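Methanol--corrinoid protein co-methyltransferase (Methanosarcina barkeri, PDB 2I2X) catalyses the transfer of the methyl group of methanol to the cob(I)amide cofactor bound to its partner protein MtaC, a zinc-dependent step of methanogenesis. Local coordinates at residues A[179-182]-A[183-186]; A[197-200]-A[201-205]; A[237-240]-A[241-244]. One frame throughout, in Å; residues are numbered along the deposited sequence.

Interaction 1 of 3, residues A[179-182]-A[183-186]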
loop_
_atom_site.group_PDB
_atom_site.type_symbol
_atom_site.label_atom_id
_atom_site.label_comp_id
_atom_site.label_asym_id
_atom_site.label_seq_id
_atom_site.Cartn_x
_atom_site.Cartn_y
_atom_site.Cartn_z
ATOM N N ASN A 179 4.456 3.066 33.993
ATOM C CA ASN A 179 3.154 2.624 34.517
ATOM C C ASN A 179 2.599 3.619 35.540
ATOM O O ASN A 179 1.919 3.246 36.500
ATOM C CB ASN A 179 3.241 1.211 35.091
ATOM C CG ASN A 179 3.512 0.146 34.003
ATOM O OD1 ASN A 179 3.306 0.383 32.806
ATOM N ND2 ASN A 179 3.979 -1.021 34.425
ATOM N N ASP A 180 2.911 4.893 35.321
ATOM C CA ASP A 180 2.419 5.948 36.179
ATOM C C ASP A 180 1.044 6.373 35.650
ATOM O O ASP A 180 0.904 7.322 34.850
ATOM C CB ASP A 180 3.425 7.107 36.252
ATOM C CG ASP A 180 2.994 8.195 37.223
ATOM O OD1 ASP A 180 1.862 8.114 37.776
ATOM O OD2 ASP A 180 3.794 9.139 37.442
ATOM N N ILE A 181 0.026 5.636 36.083
ATOM C CA ILE A 181 -1.337 5.888 35.651
ATOM C C ILE A 181 -1.864 7.301 36.002
ATOM O O ILE A 181 -2.388 8.007 35.117
ATOM C CB ILE A 181 -2.273 4.831 36.183
ATOM C CG1 ILE A 181 -1.763 3.434 35.813
ATOM C CG2 ILE A 181 -3.656 5.091 35.671
ATOM C CD1 ILE A 181 -1.306 3.239 34.351
ATOM N N PRO A 182 -1.704 7.736 37.278
ATOM C CA PRO A 182 -2.021 9.124 37.621
ATOM C C PRO A 182 -1.311 10.146 36.717
ATOM O O PRO A 182 -1.908 11.161 36.348
ATOM C CB PRO A 182 -1.513 9.237 39.070
ATOM C CG PRO A 182 -1.665 7.858 39.614
ATOM C CD PRO A 182 -1.237 6.985 38.466
ATOM N N GLY A 183 -0.048 9.894 36.370
ATOM C CA GLY A 183 0.674 10.773 35.457
ATOM C C GLY A 183 -0.013 10.818 34.094
ATOM O O GLY A 183 -0.176 11.892 33.496
ATOM N N LEU A 184 -0.446 9.654 33.618
ATOM C CA LEU A 184 -1.275 9.600 32.421
ATOM C C LEU A 184 -2.502 10.500 32.538
ATOM O O LEU A 184 -2.742 11.321 31.645
ATOM C CB LEU A 184 -1.680 8.155 32.106
ATOM C CG LEU A 184 -0.873 7.228 31.175
ATOM C CD1 LEU A 184 0.549 7.673 30.833
ATOM C CD2 LEU A 184 -0.882 5.804 31.749
ATOM N N LEU A 185 -3.265 10.342 33.631
ATOM C CA LEU A 185 -4.440 11.195 33.927
ATOM C C LEU A 185 -4.124 12.689 33.921
ATOM O O LEU A 185 -4.883 13.511 33.379
ATOM C CB LEU A 185 -5.042 10.832 35.272
ATOM C CG LEU A 185 -6.573 10.859 35.462
ATOM C CD1 LEU A 185 -6.937 10.904 36.906
ATOM C CD2 LEU A 185 -7.267 11.997 34.724
ATOM N N TYR A 186 -2.977 13.040 34.489
ATOM C CA TYR A 186 -2.630 14.428 34.614
ATOM C C TYR A 186 -2.186 14.995 33.272
ATOM O O TYR A 186 -2.713 16.028 32.830
ATOM C CB TYR A 186 -1.561 14.600 35.705
ATOM C CG TYR A 186 -1.070 16.001 35.930
ATOM C CD1 TYR A 186 -1.921 17.002 36.413
ATOM C CD2 TYR A 186 0.282 16.327 35.731
ATOM C CE1 TYR A 186 -1.434 18.311 36.683
ATOM C CE2 TYR A 186 0.775 17.634 35.984
ATOM C CZ TYR A 186 -0.092 18.599 36.459
ATOM O OH TYR A 186 0.386 19.856 36.679
#
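D180 and G183 illustrate how a helix start is closed by a side chain and a carbonyl of the same residue. D180 sits in the N-cap position, and its carboxylate accepts from the backbone of G183, with OD1 3.0 Å from G183 N. The carboxylate reaches this amide because CG lies anti to the backbone nitrogen (chi1 -176°), which folds the acid back over the first turn. The N-H comes in from above the carboxylate plane, 68° out of it. The other oxygen, OD2, is bonded to the hydroxyl of Y447 on helix 436-450, so both ends of the carboxylate are engaged, which should restrain its rotation. A negative group here probably also gains from the positive end of the helix dipole.

Backbone bonds carry on from the cap. D180 O receives L184 N at 3.0 Å, and I181 O receives L185 N at 2.9 Å. P182, in the first turn, has no N-H to offer, and a proline is tolerated there because no earlier carbonyl requires one.

The apolar part is small. I181 CD1 meets L184 CD2 at 3.7 Å, the two side chains lying askew to one another on the face that I242 of helix 240-259 covers. With an alanine here in place of D180, the G183 amide would probably lose its capping acceptor and the Y447 hydroxyl its carboxylate mate.

Just before the helix the chain bends in an inverse gamma turn centred on D180, with a weak bond from I181 N to N179 O. Together these features make an aspartate N-cap at the head of helix 181-210, the long helix preceding strand 213-216 of the TIM barrel.

Interaction 2 of 3, residues A[197-200]-A[201-205]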
loop_
_atom_site.group_PDB
_atom_site.type_symbol
_atom_site.label_atom_id
_atom_site.label_comp_id
_atom_site.label_asym_id
_atom_site.label_seq_id
_atom_site.Cartn_x
_atom_site.Cartn_y
_atom_site.Cartn_z
ATOM N N GLU A 197 -7.922 23.984 25.178
ATOM C CA GLU A 197 -8.819 25.134 25.194
ATOM C C GLU A 197 -8.197 26.460 24.713
ATOM O O GLU A 197 -8.872 27.240 24.064
ATOM C CB GLU A 197 -9.483 25.301 26.544
ATOM C CG GLU A 197 -10.481 26.453 26.529
ATOM C CD GLU A 197 -10.813 26.981 27.894
ATOM O OE1 GLU A 197 -11.821 27.709 27.977
ATOM O OE2 GLU A 197 -10.078 26.660 28.870
ATOM N N LEU A 198 -6.921 26.690 25.010
ATOM C CA LEU A 198 -6.219 27.888 24.555
ATOM C C LEU A 198 -6.226 27.905 23.040
ATOM O O LEU A 198 -6.821 28.781 22.398
ATOM C CB LEU A 198 -4.760 27.860 25.026
ATOM C CG LEU A 198 -3.865 29.095 25.276
ATOM C CD1 LEU A 198 -2.454 28.819 24.771
ATOM C CD2 LEU A 198 -4.377 30.416 24.704
ATOM N N ILE A 199 -5.583 26.904 22.460
ATOM C CA ILE A 199 -5.357 26.891 21.017
ATOM C C ILE A 199 -6.636 26.815 20.176
ATOM O O ILE A 199 -6.756 27.515 19.162
ATOM C CB ILE A 199 -4.348 25.802 20.644
ATOM C CG1 ILE A 199 -4.896 24.420 21.007
ATOM C CG2 ILE A 199 -3.029 26.066 21.377
ATOM C CD1 ILE A 199 -4.021 23.300 20.556
ATOM N N TRP A 200 -7.606 26.011 20.608
ATOM C CA TRP A 200 -8.815 25.843 19.798
ATOM C C TRP A 200 -9.756 27.055 19.794
ATOM O O TRP A 200 -10.509 27.259 18.849
ATOM C CB TRP A 200 -9.508 24.495 20.071
ATOM C CG TRP A 200 -8.707 23.393 19.368
ATOM C CD1 TRP A 200 -7.799 22.524 19.943
ATOM C CD2 TRP A 200 -8.676 23.129 17.955
ATOM N NE1 TRP A 200 -7.226 21.736 18.970
ATOM C CE2 TRP A 200 -7.744 22.084 17.745
ATOM C CE3 TRP A 200 -9.364 23.658 16.854
ATOM C CZ2 TRP A 200 -7.485 21.554 16.472
ATOM C CZ3 TRP A 200 -9.110 23.121 15.573
ATOM C CH2 TRP A 200 -8.178 22.084 15.402
ATOM N N THR A 201 -9.672 27.882 20.839
ATOM C CA THR A 201 -10.395 29.124 20.874
ATOM C C THR A 201 -9.832 30.031 19.803
ATOM O O THR A 201 -10.568 30.610 19.014
ATOM C CB THR A 201 -10.244 29.761 22.255
ATOM O OG1 THR A 201 -10.860 28.889 23.220
ATOM C CG2 THR A 201 -10.883 31.182 22.298
ATOM N N ASP A 202 -8.520 30.151 19.761
ATOM C CA ASP A 202 -7.903 30.943 18.736
ATOM C C ASP A 202 -8.087 30.352 17.337
ATOM O O ASP A 202 -8.384 31.113 16.398
ATOM C CB ASP A 202 -6.435 31.115 19.038
ATOM C CG ASP A 202 -6.187 31.988 20.243
ATOM O OD1 ASP A 202 -7.060 32.833 20.595
ATOM O OD2 ASP A 202 -5.110 31.814 20.847
ATOM N N ILE A 203 -7.934 29.020 17.191
ATOM C CA ILE A 203 -8.065 28.384 15.857
ATOM C C ILE A 203 -9.446 28.639 15.258
ATOM O O ILE A 203 -9.551 29.052 14.114
ATOM C CB ILE A 203 -7.712 26.884 15.827
ATOM C CG1 ILE A 203 -6.206 26.705 16.043
ATOM C CG2 ILE A 203 -8.089 26.305 14.481
ATOM C CD1 ILE A 203 -5.781 25.405 16.731
ATOM N N SER A 204 -10.483 28.439 16.060
ATOM C CA SER A 204 -11.870 28.670 15.643
ATOM C C SER A 204 -12.161 30.125 15.234
ATOM O O SER A 204 -12.789 30.386 14.200
ATOM C CB SER A 204 -12.798 28.243 16.762
ATOM O OG SER A 204 -12.644 26.851 17.015
ATOM N N LYS A 205 -11.685 31.065 16.052
ATOM C CA LYS A 205 -11.722 32.492 15.722
ATOM C C LYS A 205 -11.182 32.737 14.283
ATOM O O LYS A 205 -11.797 33.449 13.461
ATOM C CB LYS A 205 -10.884 33.234 16.752
ATOM C CG LYS A 205 -11.450 34.524 17.191
ATOM C CD LYS A 205 -11.388 34.645 18.723
ATOM C CE LYS A 205 -10.062 35.254 19.231
ATOM N NZ LYS A 205 -10.149 35.547 20.709
#
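I203 lies beneath the indole of W200 in a CH-pi contact. Its CD1 is 3.9 Å from the centroid of the six-membered ring, 9° off the ring normal. The CG2 branch lies on the same side of the ring, displaced outward, 3.5 Å from W200 CZ3. With CG1 anti to the carbonyl carbon (chi1 -69°), I203 can send its delta methyl under the ring; the same methyl grazes I199 CB at 4.2 Å. This pair faces the barrel: both side chains touch V163 and S214, so the helix packs over parallel strands 160-163 and 213-216, as helices do round a TIM barrel.

Farther out, two hydroxyls fold back on the helix's own carbonyls. T201 OG1 donates to E197 O at 2.7 Å, where the amide bond to the same oxygen is weak. S204 OG and S204 N both donate to W200 O, at 2.8 and 3.0 Å.

In the second shell, D217 OD2 bonds W200 NE1 and so should restrain the turn of the indole; the W200 side chain lies about 8 Å from that of the zinc ligand E164. Y143 bonds D202 OD2, and S214 bonds S204 OG.

Interaction 3 of 3, residues A[237-240]-A[241-244]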
loop_
_atom_site.group_PDB
_atom_site.type_symbol
_atom_site.label_atom_id
_atom_site.label_comp_id
_atom_site.label_asym_id
_atom_site.label_seq_id
_atom_site.Cartn_x
_atom_site.Cartn_y
_atom_site.Cartn_z
ATOM N N ASN A 237 6.602 -4.098 25.547
ATOM C CA ASN A 237 6.991 -2.750 25.927
ATOM C C ASN A 237 5.966 -1.923 26.715
ATOM O O ASN A 237 6.332 -0.964 27.393
ATOM C CB ASN A 237 7.557 -1.992 24.731
ATOM C CG ASN A 237 8.918 -2.547 24.278
ATOM O OD1 ASN A 237 9.698 -3.094 25.084
ATOM N ND2 ASN A 237 9.201 -2.422 22.985
ATOM N N LEU A 238 4.690 -2.305 26.635
ATOM C CA LEU A 238 3.620 -1.615 27.356
ATOM C C LEU A 238 2.378 -2.499 27.296
ATOM O O LEU A 238 1.925 -2.876 26.199
ATOM C CB LEU A 238 3.304 -0.242 26.740
ATOM C CG LEU A 238 2.213 0.522 27.502
ATOM C CD1 LEU A 238 2.704 1.040 28.901
ATOM C CD2 LEU A 238 1.668 1.681 26.676
ATOM N N ALA A 239 1.828 -2.824 28.461
ATOM C CA ALA A 239 0.676 -3.704 28.522
ATOM C C ALA A 239 -0.451 -3.029 27.770
ATOM O O ALA A 239 -0.680 -1.816 27.918
ATOM C CB ALA A 239 0.249 -3.954 29.980
ATOM N N HIS A 240 -1.173 -3.824 26.997
ATOM C CA HIS A 240 -2.232 -3.298 26.194
ATOM C C HIS A 240 -3.357 -2.758 27.053
ATOM O O HIS A 240 -4.034 -1.781 26.668
ATOM C CB HIS A 240 -2.655 -4.338 25.163
ATOM C CG HIS A 240 -1.640 -4.529 24.069
ATOM N ND1 HIS A 240 -1.941 -5.123 22.858
ATOM C CD2 HIS A 240 -0.330 -4.188 24.002
ATOM C CE1 HIS A 240 -0.857 -5.145 22.098
ATOM N NE2 HIS A 240 0.135 -4.592 22.772
ATOM N N THR A 241 -3.511 -3.331 28.244
ATOM C CA THR A 241 -4.494 -2.842 29.191
ATOM C C THR A 241 -4.148 -1.449 29.733
ATOM O O THR A 241 -5.023 -0.804 30.277
ATOM C CB THR A 241 -4.730 -3.804 30.350
ATOM O OG1 THR A 241 -3.478 -4.298 30.829
ATOM C CG2 THR A 241 -5.596 -4.983 29.916
ATOM N N ILE A 242 -2.905 -0.976 29.567
ATOM C CA ILE A 242 -2.559 0.404 29.934
ATOM C C ILE A 242 -2.700 1.361 28.730
ATOM O O ILE A 242 -3.050 2.554 28.877
ATOM C CB ILE A 242 -1.137 0.509 30.608
ATOM C CG1 ILE A 242 -1.133 -0.179 31.985
ATOM C CG2 ILE A 242 -0.725 1.960 30.792
ATOM C CD1 ILE A 242 0.266 -0.532 32.489
ATOM N N ALA A 243 -2.441 0.836 27.535
ATOM C CA ALA A 243 -2.665 1.590 26.314
ATOM C C ALA A 243 -4.144 2.021 26.166
ATOM O O ALA A 243 -4.445 3.163 25.818
ATOM C CB ALA A 243 -2.214 0.757 25.101
ATOM N N VAL A 244 -5.060 1.102 26.425
ATOM C CA VAL A 244 -6.466 1.422 26.298
ATOM C C VAL A 244 -6.900 2.476 27.339
ATOM O O VAL A 244 -7.712 3.356 27.026
ATOM C CB VAL A 244 -7.374 0.145 26.311
ATOM C CG1 VAL A 244 -7.331 -0.588 27.654
ATOM C CG2 VAL A 244 -8.775 0.497 25.952
#
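L238 extends its side chain with CG opposite the backbone nitrogen (chi1 -178°), and I242 holds its CG2 branch in the corresponding position; the pair meets methyl to methyl, L238 CD1 and I242 CG2 standing 4.0 Å apart with the side chains crossing at about a right angle. They form the apolar side of a helix N-terminus, for A239 occupies the N-cap position of helix 240-259, one of the helices flanking the barrel.

A239 is the N-cap residue by position, but its methyl can accept nothing; its carbonyl instead takes the first backbone bonds of the helix. A239 O takes two donors: A243 N at 3.2 Å, in the carbonyl plane, and I242 N at 2.9 Å, well above that plane. The two bonds, reaching three and four residues ahead, grip a single oxygen as the helix begins. A239 CB lies 4.2 Å from I242 CD1 and 3.8 Å from T241 OG1.

The buried polar groups of the turn find their partners elsewhere in the protein. The imidazole of H240 is held at both nitrogens, ND1 by D364 and NE2 by the carbonyl of G230; two acceptors of this kind would probably favour a doubly protonated ring. L238 O lies in the plane of that ring, at its edge. T241 OG1 is bonded to E418 O on helix 416-430, while R15 and P96 of a neighbouring MtaB subunit pack on H240 and L238.

The next carbonyl continues the ladder: H240 O accepts V244 N at 3.1 Å, and V244 CG1 lies 3.6 Å from the same oxygen.

How the interactions relate
Read from the N terminus, the three contacts follow in series and none nests in or crosses another; each is a turn of a helix and closes no long loop. Interaction 1 opens helix 181-210, and interaction 2 lies farther along that same helix, with centres 26 Å apart, where it leans on the barrel strands. After strand 213-216 and helix 220-230, interaction 3 starts helix 240-259. There the chain comes back to interaction 1: I242 packs against N179, I181 and L184, with I181 CD1 3.8 Å from I242 CG2, so the two helix starts pack against each other. Interactions 2 and 3 do not touch, and lie on opposite sides of the chain's centre.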